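Local coordinates for protein lipolytic enzyme, G-D-S-L family (Bacteroides thetaiotaomicron, PDB 7BR2) that metabolises the drug diltiazem in the gut and, as a member of the SGNH/GDSL family, acts as a serine esterase, at residues 20-25 against 78-84; 24-28 against 67-71; 56-60 against 367-371; 85-89 against 136-140; 362-366 against 423-427. One frame throughout, in Å; residues are numbered along the deposited sequence.

Interaction 1: residues 20-25 against 78-84; sequences DRAVFL and KNPTVLM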
# COMPACT_ATOMS: atom_id res chain seq x y z
N ASP A 20 -2.07 11.06 -12.60
CA ASP A 20 -2.82 9.81 -12.60
C ASP A 20 -3.85 9.79 -11.47
O ASP A 20 -3.70 10.46 -10.45
CB ASP A 20 -1.86 8.62 -12.47
CG ASP A 20 -1.53 7.97 -13.81
OD1 ASP A 20 -2.34 8.07 -14.76
OD2 ASP A 20 -0.42 7.38 -13.93
N ARG A 21 -4.92 9.06 -11.71
CA ARG A 21 -5.95 8.76 -10.71
C ARG A 21 -6.04 7.24 -10.65
O ARG A 21 -6.68 6.61 -11.50
CB ARG A 21 -7.27 9.42 -11.09
CG ARG A 21 -7.17 10.95 -11.24
CD ARG A 21 -8.40 11.54 -11.91
NE ARG A 21 -9.62 11.38 -11.10
CZ ARG A 21 -9.91 12.10 -10.01
NH1 ARG A 21 -9.06 13.02 -9.55
NH2 ARG A 21 -11.04 11.87 -9.36
N ALA A 22 -5.36 6.64 -9.68
CA ALA A 22 -5.25 5.19 -9.56
C ALA A 22 -6.27 4.70 -8.54
O ALA A 22 -6.13 4.96 -7.34
CB ALA A 22 -3.84 4.80 -9.14
N VAL A 23 -7.29 3.97 -9.01
CA VAL A 23 -8.34 3.45 -8.15
C VAL A 23 -8.10 1.96 -7.93
O VAL A 23 -7.94 1.20 -8.90
CB VAL A 23 -9.74 3.68 -8.75
CG1 VAL A 23 -10.81 3.10 -7.83
CG2 VAL A 23 -9.98 5.17 -9.02
N PHE A 24 -8.07 1.54 -6.65
CA PHE A 24 -7.87 0.14 -6.27
C PHE A 24 -9.22 -0.46 -5.88
O PHE A 24 -9.68 -0.28 -4.75
CB PHE A 24 -6.88 0.03 -5.11
CG PHE A 24 -5.47 0.30 -5.51
CD1 PHE A 24 -4.97 1.59 -5.52
CD2 PHE A 24 -4.62 -0.74 -5.86
CE1 PHE A 24 -3.65 1.86 -5.89
CE2 PHE A 24 -3.31 -0.50 -6.21
CZ PHE A 24 -2.82 0.81 -6.24
N LEU A 25 -9.83 -1.20 -6.80
CA LEU A 25 -11.12 -1.81 -6.55
C LEU A 25 -10.96 -3.15 -5.83
O LEU A 25 -10.20 -4.02 -6.29
CB LEU A 25 -11.87 -1.99 -7.88
CG LEU A 25 -13.05 -2.95 -7.93
CD1 LEU A 25 -14.14 -2.53 -6.97
CD2 LEU A 25 -13.58 -2.98 -9.34
N LYS A 78 -15.21 7.97 -10.11
CA LYS A 78 -13.95 8.59 -9.71
C LYS A 78 -13.05 8.88 -10.90
O LYS A 78 -11.94 9.41 -10.71
CB LYS A 78 -13.24 7.69 -8.69
CG LYS A 78 -13.91 7.63 -7.32
CD LYS A 78 -13.37 6.47 -6.46
CE LYS A 78 -13.94 6.52 -5.04
NZ LYS A 78 -15.44 6.51 -4.96
N ASN A 79 -13.48 8.54 -12.11
CA ASN A 79 -12.72 8.76 -13.32
C ASN A 79 -11.28 8.26 -13.20
O ASN A 79 -10.33 9.04 -13.24
CB ASN A 79 -12.73 10.25 -13.70
CG ASN A 79 -14.11 10.73 -14.18
OD1 ASN A 79 -14.97 9.94 -14.61
ND2 ASN A 79 -14.31 12.03 -14.08
N PRO A 80 -11.09 6.95 -13.00
CA PRO A 80 -9.73 6.43 -12.94
C PRO A 80 -9.03 6.58 -14.29
O PRO A 80 -9.65 6.44 -15.35
CB PRO A 80 -9.93 4.96 -12.58
CG PRO A 80 -11.27 4.62 -13.14
CD PRO A 80 -12.09 5.87 -12.92
N THR A 81 -7.74 6.93 -14.22
CA THR A 81 -6.83 6.76 -15.34
C THR A 81 -6.17 5.39 -15.31
O THR A 81 -5.83 4.83 -16.36
CB THR A 81 -5.75 7.86 -15.35
OG1 THR A 81 -4.93 7.77 -14.18
CG2 THR A 81 -6.37 9.26 -15.45
N VAL A 82 -6.01 4.82 -14.12
CA VAL A 82 -5.51 3.47 -13.91
C VAL A 82 -6.42 2.79 -12.89
O VAL A 82 -6.59 3.31 -11.78
CB VAL A 82 -4.05 3.45 -13.42
CG1 VAL A 82 -3.50 2.04 -13.46
CG2 VAL A 82 -3.18 4.37 -14.28
N LEU A 83 -6.94 1.62 -13.23
CA LEU A 83 -7.88 0.88 -12.39
C LEU A 83 -7.29 -0.49 -12.08
O LEU A 83 -7.01 -1.27 -12.99
CB LEU A 83 -9.24 0.73 -13.09
CG LEU A 83 -10.32 -0.12 -12.39
CD1 LEU A 83 -10.71 0.48 -11.06
CD2 LEU A 83 -11.55 -0.30 -13.26
N MET A 84 -7.05 -0.75 -10.80
CA MET A 84 -6.62 -2.06 -10.33
C MET A 84 -7.84 -2.83 -9.82
O MET A 84 -8.69 -2.27 -9.13
CB MET A 84 -5.56 -1.93 -9.24
CG MET A 84 -4.14 -1.71 -9.76
SD MET A 84 -3.89 -0.22 -10.77
CE MET A 84 -4.27 1.09 -9.60
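Arg21 bends its chain about CG-CD (chi3 65°) to bring the guanidinium edge-on to the turn before strand 82-85, while Met84, folded at both chi2 and chi3, curls its methyl back over the Phe24 ring. NE and NH2 of Arg21 both grip one acceptor, the carbonyl O of Lys78, which lies close to the guanidinium plane; the shorter bond, NH2 to O, is 2.9 Å, and NE adds a weak one to Asn79 O. A leucine here would remove both donors to Lys78 O and is likely to leave that turn freer to move. Thr81 OG1 works both ways, giving its proton to Asp20 OD1 (2.7 Å) and accepting from Arg21 N (2.8 Å). Arg21 O then takes Thr81 N and Val82 N together. Further along, Val23 N bonds to Val82 O, Met84 N to Val23 O and Leu25 N to Met84 O. On the sheet face carrying Phe24, Met84 CE sits 3.8 Å from the ring centroid, a CH-pi contact with the sulfur farther off. On the opposite face, Val23 CG2 rests on Pro80 CB at 3.6 Å. Strands 21-26 and 82-85 are joined as parallel neighbours in the five-stranded sheet of the SGNH hydrolase alpha/beta fold.

Interaction 2: residues 24-28 against 67-71; sequences FLGNS and MNKRL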
# COMPACT_ATOMS: atom_id res chain seq x y z
N PHE A 24 -8.07 1.54 -6.65
CA PHE A 24 -7.87 0.14 -6.27
C PHE A 24 -9.22 -0.46 -5.88
O PHE A 24 -9.68 -0.28 -4.75
CB PHE A 24 -6.88 0.03 -5.11
CG PHE A 24 -5.47 0.30 -5.51
CD1 PHE A 24 -4.97 1.59 -5.52
CD2 PHE A 24 -4.62 -0.74 -5.86
CE1 PHE A 24 -3.65 1.86 -5.89
CE2 PHE A 24 -3.31 -0.50 -6.21
CZ PHE A 24 -2.82 0.81 -6.24
N LEU A 25 -9.83 -1.20 -6.80
CA LEU A 25 -11.12 -1.81 -6.55
C LEU A 25 -10.96 -3.15 -5.83
O LEU A 25 -10.20 -4.02 -6.29
CB LEU A 25 -11.87 -1.99 -7.88
CG LEU A 25 -13.05 -2.95 -7.93
CD1 LEU A 25 -14.14 -2.53 -6.97
CD2 LEU A 25 -13.58 -2.98 -9.34
N GLY A 26 -11.66 -3.33 -4.72
CA GLY A 26 -11.44 -4.58 -4.00
C GLY A 26 -12.49 -4.85 -2.94
O GLY A 26 -13.56 -4.24 -2.92
N ASN A 27 -12.16 -5.81 -2.07
CA ASN A 27 -13.07 -6.17 -0.99
C ASN A 27 -12.58 -5.63 0.35
O ASN A 27 -12.02 -4.52 0.41
CB ASN A 27 -13.27 -7.69 -0.92
CG ASN A 27 -11.97 -8.47 -0.83
OD1 ASN A 27 -10.93 -7.96 -0.38
ND2 ASN A 27 -12.02 -9.75 -1.24
N SER A 28 -12.78 -6.39 1.44
CA SER A 28 -12.42 -5.85 2.75
C SER A 28 -10.93 -5.67 2.89
O SER A 28 -10.48 -4.80 3.64
CB SER A 28 -12.93 -6.73 3.89
OG SER A 28 -12.65 -8.09 3.66
N MET A 67 -18.95 -5.66 -6.74
CA MET A 67 -18.07 -4.75 -7.45
C MET A 67 -18.67 -4.33 -8.79
O MET A 67 -18.65 -3.14 -9.15
CB MET A 67 -16.72 -5.45 -7.63
CG MET A 67 -16.02 -5.69 -6.29
SD MET A 67 -14.43 -6.54 -6.52
CE MET A 67 -14.09 -7.19 -4.89
N ASN A 68 -19.26 -5.29 -9.52
CA ASN A 68 -19.90 -4.97 -10.79
C ASN A 68 -21.10 -4.06 -10.59
O ASN A 68 -21.32 -3.14 -11.39
CB ASN A 68 -20.34 -6.26 -11.50
CG ASN A 68 -21.03 -5.97 -12.83
OD1 ASN A 68 -20.39 -5.52 -13.78
ND2 ASN A 68 -22.34 -6.18 -12.88
N LYS A 69 -21.94 -4.33 -9.57
CA LYS A 69 -23.09 -3.47 -9.28
C LYS A 69 -22.68 -2.01 -9.08
O LYS A 69 -23.43 -1.10 -9.45
CB LYS A 69 -23.83 -3.90 -8.00
CG LYS A 69 -24.72 -5.11 -8.01
CD LYS A 69 -25.44 -5.17 -6.64
CE LYS A 69 -24.47 -4.78 -5.52
NZ LYS A 69 -25.08 -4.16 -4.31
N ARG A 70 -21.52 -1.78 -8.46
CA ARG A 70 -21.16 -0.41 -8.06
C ARG A 70 -20.14 0.26 -8.98
O ARG A 70 -19.68 1.36 -8.65
CB ARG A 70 -20.66 -0.38 -6.62
CG ARG A 70 -19.37 -1.13 -6.37
CD ARG A 70 -18.96 -0.97 -4.91
NE ARG A 70 -17.99 -1.97 -4.46
CZ ARG A 70 -16.68 -1.77 -4.40
NH1 ARG A 70 -16.17 -0.60 -4.76
NH2 ARG A 70 -15.88 -2.75 -3.97
N LEU A 71 -19.75 -0.37 -10.09
CA LEU A 71 -18.83 0.30 -11.02
C LEU A 71 -19.25 1.73 -11.41
O LEU A 71 -18.43 2.65 -11.36
CB LEU A 71 -18.67 -0.54 -12.29
CG LEU A 71 -17.81 -1.80 -12.20
CD1 LEU A 71 -17.71 -2.48 -13.56
CD2 LEU A 71 -16.45 -1.47 -11.64
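Leu25 and Met67 supply most of the apolar packing. Leu25 CD1 lies 3.7 Å from Met67 CG and is also within van der Waals distance of the sulfur, while its other methyl, CD2, meets Leu71 CD2 at 4.0 Å. Met67 runs on extended beyond CG (chi2 179°), which carries CE to the backbone where strand 21-26 ends: CE is 3.4 Å from Gly26 C and touches Asn27 CB more loosely, at 4.1 Å. Cutting Met67 back to an alanine is likely to open a gap beside Gly26 and leave one flank of Leu25 without its cover. This helix, 64-75, belongs to a beta-alpha-beta crossover that leaves strand 53-58 and returns in strand 82-85, passing over strand 21-26 between them. That strand leads into the Gly-Asn-Ser sequence in which Ser28, hydrogen-bonded through OG to His207 NE2, is probably the nucleophile of the family's catalytic triad; Asn27 N-caps the helix that follows through OD1 and Ile29 N. The mixed contact is made by Arg70. Leu25 CD1 covers one face of its guanidinium, 3.5 Å from NH2, and Gly26 O lies at the edge in its plane, 3.0 Å from NH2. Its charge is met elsewhere, NE by Asp62 and NH1 by Asp74, while Gly57 O also accepts from NH1.

Interaction 3: residues 56-60 against 367-371; sequences NGGIG and REYAW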
# COMPACT_ATOMS: atom_id res chain seq x y z
N ASN A 56 -9.03 4.45 -2.56
CA ASN A 56 -9.56 3.21 -2.01
C ASN A 56 -10.93 2.92 -2.63
O ASN A 56 -11.87 3.70 -2.44
CB ASN A 56 -9.65 3.37 -0.49
CG ASN A 56 -10.14 2.12 0.22
OD1 ASN A 56 -10.66 1.19 -0.41
ND2 ASN A 56 -10.02 2.12 1.54
N GLY A 57 -11.07 1.82 -3.37
CA GLY A 57 -12.37 1.43 -3.88
C GLY A 57 -12.74 0.05 -3.38
O GLY A 57 -13.26 -0.79 -4.13
N GLY A 58 -12.42 -0.22 -2.12
CA GLY A 58 -12.79 -1.46 -1.48
C GLY A 58 -14.06 -1.27 -0.68
O GLY A 58 -14.31 -0.19 -0.14
N ILE A 59 -14.89 -2.32 -0.65
CA ILE A 59 -16.02 -2.42 0.27
C ILE A 59 -16.00 -3.82 0.87
O ILE A 59 -15.97 -4.82 0.14
CB ILE A 59 -17.36 -2.16 -0.44
CG1 ILE A 59 -17.41 -0.72 -0.98
CG2 ILE A 59 -18.52 -2.42 0.49
CD1 ILE A 59 -18.76 -0.30 -1.45
N GLY A 60 -16.00 -3.90 2.20
CA GLY A 60 -15.95 -5.20 2.85
C GLY A 60 -17.12 -6.08 2.46
O GLY A 60 -18.27 -5.63 2.39
N ARG A 367 -15.62 5.32 2.69
CA ARG A 367 -15.88 3.92 2.33
C ARG A 367 -17.06 3.35 3.13
O ARG A 367 -17.84 2.53 2.61
CB ARG A 367 -14.64 3.05 2.58
CG ARG A 367 -13.40 3.37 1.73
CD ARG A 367 -13.77 3.81 0.34
NE ARG A 367 -14.27 2.71 -0.46
CZ ARG A 367 -15.04 2.86 -1.53
NH1 ARG A 367 -15.45 1.79 -2.20
NH2 ARG A 367 -15.41 4.08 -1.90
N GLU A 368 -17.20 3.75 4.39
CA GLU A 368 -18.37 3.36 5.18
C GLU A 368 -19.64 3.93 4.55
O GLU A 368 -20.68 3.24 4.45
CB GLU A 368 -18.22 3.84 6.62
CG GLU A 368 -17.04 3.24 7.39
CD GLU A 368 -17.30 1.81 7.85
OE1 GLU A 368 -18.48 1.43 7.98
OE2 GLU A 368 -16.34 1.05 8.07
N TYR A 369 -19.58 5.17 4.09
CA TYR A 369 -20.74 5.73 3.41
C TYR A 369 -21.07 4.92 2.16
O TYR A 369 -22.24 4.60 1.90
CB TYR A 369 -20.51 7.21 3.10
CG TYR A 369 -21.42 7.79 2.04
CD1 TYR A 369 -22.72 8.21 2.35
CD2 TYR A 369 -20.96 7.96 0.73
CE1 TYR A 369 -23.55 8.76 1.37
CE2 TYR A 369 -21.78 8.50 -0.25
CZ TYR A 369 -23.08 8.90 0.08
OH TYR A 369 -23.88 9.45 -0.91
N ALA A 370 -20.04 4.54 1.39
CA ALA A 370 -20.25 3.73 0.19
C ALA A 370 -20.90 2.39 0.52
O ALA A 370 -21.72 1.88 -0.25
CB ALA A 370 -18.93 3.52 -0.56
N TRP A 371 -20.51 1.76 1.64
CA TRP A 371 -21.22 0.55 2.03
C TRP A 371 -22.69 0.86 2.27
O TRP A 371 -23.58 0.12 1.82
CB TRP A 371 -20.64 -0.13 3.27
CG TRP A 371 -21.45 -1.39 3.53
CD1 TRP A 371 -21.20 -2.63 3.02
CD2 TRP A 371 -22.67 -1.50 4.29
NE1 TRP A 371 -22.17 -3.51 3.43
CE2 TRP A 371 -23.08 -2.84 4.20
CE3 TRP A 371 -23.45 -0.60 5.02
CZ2 TRP A 371 -24.24 -3.31 4.83
CZ3 TRP A 371 -24.60 -1.07 5.65
CH2 TRP A 371 -24.98 -2.41 5.54
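Arg367 spends two nitrogens on a single backbone oxygen, that of Gly58, while its flat guanidinium is sandwiched between the strand and its own helix. NE reaches Gly58 O at 2.9 Å and NH1 reaches it at 3.1 Å, both from the same face of the carbonyl; NE is tilted 23° from the carbonyl plane, whereas NH1 stands far above it. One face of the guanidinium has Asn56 O and Gly57 CA over its rim, and Ala370 CB covers the opposite face. Chi1 (-64°) lays Arg367 CG against Asn56 ND2 at 3.6 Å, and bends at chi2 (-35°) and chi3 then turn the guanidinium back to Gly58 O. The strand is itself shaped by an Asx turn, in which Asn56 OD1 accepts from Gly58 N at 2.8 Å. NH1 also makes a salt bridge to Asp74, a carboxylate it shares with Arg70, so the two arginines gather round one anion that probably offsets their charges. Beyond them Ile59 packs against the helix: CD1 meets Ala370 CB at 3.9 Å, and CG2 lies 3.7 Å from Trp371 CD1, at the indole edge. The contact thus fastens the long helix 344-377 along edge strand 53-58, just before the glycine-containing loop that, in SGNH hydrolases, typically supplies a backbone N-H to the oxyanion hole.

Interaction 4: residues 85-89 against 136-140; sequences VTFGM and GTSPY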
# COMPACT_ATOMS: atom_id res chain seq x y z
N VAL A 85 -7.93 -4.11 -10.18
CA VAL A 85 -9.09 -4.95 -9.90
C VAL A 85 -8.63 -6.21 -9.18
O VAL A 85 -7.80 -6.96 -9.71
CB VAL A 85 -9.87 -5.30 -11.18
CG1 VAL A 85 -11.09 -6.14 -10.88
CG2 VAL A 85 -10.25 -4.03 -11.96
N THR A 86 -9.11 -6.42 -7.95
CA THR A 86 -8.79 -7.60 -7.15
C THR A 86 -10.04 -8.11 -6.47
O THR A 86 -10.88 -7.33 -6.01
CB THR A 86 -7.70 -7.30 -6.11
OG1 THR A 86 -7.31 -8.52 -5.48
CG2 THR A 86 -8.20 -6.30 -5.05
N PHE A 87 -10.19 -9.43 -6.42
CA PHE A 87 -11.37 -10.06 -5.84
C PHE A 87 -11.07 -11.55 -5.67
O PHE A 87 -10.03 -12.05 -6.11
CB PHE A 87 -12.62 -9.86 -6.70
CG PHE A 87 -12.57 -10.58 -8.02
CD1 PHE A 87 -11.73 -10.15 -9.03
CD2 PHE A 87 -13.36 -11.70 -8.24
CE1 PHE A 87 -11.68 -10.82 -10.23
CE2 PHE A 87 -13.31 -12.37 -9.44
CZ PHE A 87 -12.47 -11.93 -10.44
N GLY A 88 -11.99 -12.26 -5.02
CA GLY A 88 -11.89 -13.70 -4.91
C GLY A 88 -11.91 -14.21 -3.48
O GLY A 88 -12.28 -15.36 -3.26
N MET A 89 -11.46 -13.41 -2.52
CA MET A 89 -11.45 -13.90 -1.15
C MET A 89 -12.85 -14.26 -0.67
O MET A 89 -13.05 -15.29 -0.00
CB MET A 89 -10.80 -12.87 -0.22
CG MET A 89 -10.72 -13.35 1.24
SD MET A 89 -9.71 -14.82 1.55
CE MET A 89 -8.05 -14.20 1.33
N GLY A 136 -3.96 -9.99 -8.72
CA GLY A 136 -4.41 -11.19 -8.06
C GLY A 136 -4.41 -11.00 -6.56
O GLY A 136 -3.41 -10.55 -6.00
N THR A 137 -5.54 -11.28 -5.91
CA THR A 137 -5.68 -10.99 -4.49
C THR A 137 -4.61 -11.70 -3.65
O THR A 137 -4.09 -12.77 -4.02
CB THR A 137 -7.05 -11.40 -3.97
OG1 THR A 137 -7.08 -11.25 -2.55
CG2 THR A 137 -7.35 -12.85 -4.32
N SER A 138 -4.29 -11.09 -2.51
CA SER A 138 -3.53 -11.75 -1.47
C SER A 138 -4.22 -13.07 -1.07
O SER A 138 -5.43 -13.22 -1.25
CB SER A 138 -3.37 -10.82 -0.27
OG SER A 138 -4.62 -10.30 0.16
N PRO A 139 -3.48 -14.02 -0.51
CA PRO A 139 -4.01 -15.38 -0.37
C PRO A 139 -4.71 -15.64 0.95
O PRO A 139 -4.56 -14.90 1.93
CB PRO A 139 -2.75 -16.24 -0.48
CG PRO A 139 -1.70 -15.39 0.22
CD PRO A 139 -2.07 -13.94 -0.08
N TYR A 140 -5.51 -16.71 0.96
CA TYR A 140 -5.96 -17.31 2.21
C TYR A 140 -4.86 -18.24 2.71
O TYR A 140 -4.49 -19.20 2.02
CB TYR A 140 -7.27 -18.07 2.00
CG TYR A 140 -7.77 -18.75 3.25
CD1 TYR A 140 -8.45 -18.04 4.24
CD2 TYR A 140 -7.55 -20.11 3.47
CE1 TYR A 140 -8.90 -18.66 5.39
CE2 TYR A 140 -8.01 -20.74 4.63
CZ TYR A 140 -8.68 -20.01 5.58
OH TYR A 140 -9.13 -20.64 6.73
O HOH W 1 -6.91 -8.48 -2.51
O HOH W 2 -7.83 -11.42 -7.35
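Thr86 meets Thr137 closely: with OG1 anti to its backbone N (chi1 -173°), the hydroxyl oxygen comes 3.1 Å from Thr137 CA, and the two side chains cross at about a right angle. The same OG1 binds water 1 at 3.0 Å, and that water donates to Thr137 OG1 at 2.8 Å; Thr137 OG1 in turn donates to the carbonyl O of Ser138. Phe87 follows, its ring turned from this contact toward Phe117, its carbonyl O facing Thr137 CG2 at 3.3 Å. Water 2 accepts from Thr137 N (2.7 Å) and probably donates to Phe87 O. At Gly88 (phi 124°) a beta carbon would be jammed against the carbonyl O of Phe87. Met89, bent at chi2 and chi3, swings its methyl to the second loop, where CE lies 3.6 Å from Pro139 O and 4.0 Å from Tyr140 CB. Met89 also touches Asn27 and Ile206, near the probable catalytic triad, and Gly88 and Met89 lead into an asparagine, a Gly-Met-Asn sequence consistent with the family's conserved asparagine block. Polar joining of the two loops is therefore done by water, through a hydroxyl pair and a backbone pair, with direct contact confined to van der Waals packing.

Interaction 5: residues 362-366 against 423-427; sequences LERTF and REQEM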
# COMPACT_ATOMS: atom_id res chain seq x y z
N LEU A 362 -9.86 9.53 6.95
CA LEU A 362 -10.98 10.26 6.35
C LEU A 362 -11.56 9.49 5.18
O LEU A 362 -12.80 9.28 5.07
CB LEU A 362 -10.49 11.64 5.91
CG LEU A 362 -10.34 12.67 7.02
CD1 LEU A 362 -9.55 13.92 6.55
CD2 LEU A 362 -11.70 13.05 7.58
N GLU A 363 -10.69 8.98 4.31
CA GLU A 363 -11.17 8.21 3.16
C GLU A 363 -11.97 6.99 3.62
O GLU A 363 -12.98 6.63 3.01
CB GLU A 363 -10.01 7.79 2.26
CG GLU A 363 -10.48 7.22 0.92
CD GLU A 363 -9.33 6.77 0.02
OE1 GLU A 363 -8.21 6.53 0.53
OE2 GLU A 363 -9.56 6.67 -1.21
N ARG A 364 -11.55 6.36 4.72
CA ARG A 364 -12.31 5.21 5.23
C ARG A 364 -13.73 5.62 5.60
O ARG A 364 -14.68 4.83 5.41
CB ARG A 364 -11.63 4.57 6.43
CG ARG A 364 -10.46 3.63 6.07
CD ARG A 364 -10.72 2.19 6.53
NE ARG A 364 -11.92 1.62 5.93
CZ ARG A 364 -13.09 1.51 6.55
NH1 ARG A 364 -14.13 0.98 5.93
NH2 ARG A 364 -13.22 1.96 7.79
N THR A 365 -13.91 6.82 6.14
CA THR A 365 -15.30 7.22 6.43
C THR A 365 -16.10 7.30 5.14
O THR A 365 -17.28 6.89 5.10
CB THR A 365 -15.37 8.55 7.20
OG1 THR A 365 -15.11 9.66 6.33
CG2 THR A 365 -14.40 8.56 8.36
N PHE A 366 -15.46 7.75 4.06
CA PHE A 366 -16.17 7.71 2.77
C PHE A 366 -16.48 6.28 2.34
O PHE A 366 -17.52 6.03 1.70
CB PHE A 366 -15.37 8.44 1.69
CG PHE A 366 -15.53 9.94 1.72
CD1 PHE A 366 -14.76 10.72 2.57
CD2 PHE A 366 -16.42 10.57 0.86
CE1 PHE A 366 -14.90 12.11 2.60
CE2 PHE A 366 -16.57 11.97 0.88
CZ PHE A 366 -15.80 12.73 1.76
N ARG A 423 -15.55 17.22 3.95
CA ARG A 423 -14.62 16.18 4.36
C ARG A 423 -13.65 15.85 3.23
O ARG A 423 -12.47 15.57 3.48
CB ARG A 423 -15.39 14.93 4.79
CG ARG A 423 -16.35 15.17 5.94
CD ARG A 423 -15.62 15.45 7.26
NE ARG A 423 -15.43 14.20 8.00
CZ ARG A 423 -14.66 14.04 9.07
NH1 ARG A 423 -13.97 15.05 9.58
NH2 ARG A 423 -14.61 12.86 9.66
N GLU A 424 -14.13 15.92 1.98
CA GLU A 424 -13.24 15.85 0.83
C GLU A 424 -12.26 17.01 0.83
O GLU A 424 -11.08 16.84 0.50
CB GLU A 424 -14.06 15.88 -0.46
CG GLU A 424 -14.21 14.55 -1.18
CD GLU A 424 -15.26 14.63 -2.26
OE1 GLU A 424 -16.10 13.70 -2.35
OE2 GLU A 424 -15.28 15.65 -2.98
N GLN A 425 -12.75 18.19 1.19
CA GLN A 425 -11.87 19.34 1.28
C GLN A 425 -10.80 19.11 2.34
O GLN A 425 -9.66 19.57 2.19
CB GLN A 425 -12.69 20.58 1.61
CG GLN A 425 -12.00 21.88 1.34
CD GLN A 425 -12.96 23.05 1.46
OE1 GLN A 425 -14.18 22.86 1.57
NE2 GLN A 425 -12.41 24.27 1.43
N GLU A 426 -11.16 18.43 3.41
CA GLU A 426 -10.19 18.07 4.45
C GLU A 426 -9.11 17.12 3.90
O GLU A 426 -7.90 17.29 4.15
CB GLU A 426 -10.92 17.43 5.62
CG GLU A 426 -11.53 18.42 6.58
CD GLU A 426 -12.08 17.72 7.81
OE1 GLU A 426 -13.31 17.48 7.92
OE2 GLU A 426 -11.27 17.42 8.70
N MET A 427 -9.54 16.09 3.19
CA MET A 427 -8.56 15.21 2.56
C MET A 427 -7.63 16.01 1.65
O MET A 427 -6.42 15.78 1.63
CB MET A 427 -9.27 14.10 1.79
CG MET A 427 -9.93 13.09 2.71
SD MET A 427 -10.43 11.58 1.84
CE MET A 427 -11.52 12.19 0.56
O HOH W 3 -16.37 11.71 7.34
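Leu362 to Phe366 and Arg423 to Met427 lie on helices that pack as a roughly antiparallel pair, their local axes 10.2 Å apart with directions 146° apart. The pair forms part of the helical region built from helices 344-377 and 417-437. Leu362 CB rests on Met427 CG at 3.6 Å, the two side chains sliding past each other in opposite directions, and Met427 SD reaches Glu363 CB. From there Met427, bent at chi3 (-57°), brings CE within 3.9 Å of Phe366 CE1; its sulfur stands obliquely to the ring, a distant Met-aromatic contact. The ring's outer end is wedged against the second helix, with CE1 3.6 Å from Arg423 CB and Glu424 N at its edge. Arg423 curls back through bends at chi2 and chi3 and brings one face of its guanidinium against Leu362, the two side chains crossing at about a right angle. NH1 makes a salt bridge to Glu426 OE1 one turn on (3.0 Å), while NE donates to water 3, which donates to Thr365 OG1; that hydroxyl in turn gives its proton to Leu362 O. Flat coverage and polar bonds together hold the guanidinium in place: Leu362 CD2 stands directly over its centre, 3.5 Å from CZ.

Interactions 1 and 2 start from strand 21-26, with centres about 12 Å apart; one joins it to strand 82-85, the other to helix 64-75. Interaction 3 lies about 8 Å, centre to centre, from interaction 2, on neighbouring strand 53-58; its segments alternate along the chain with those of interactions 1 and 2. Interaction 4 continues beyond strands 82-85 and 131-136 of the same sheet and falls inside the loop closed by interaction 3. Helix 344-377 carries interactions 3 and 5, whose centres are about 12 Å apart and which touch through Asn56 and Glu363. Late helical segments are tied to the edge of the early hydrolase sheet, while interactions 2 and 4 lie near its probable catalytic site.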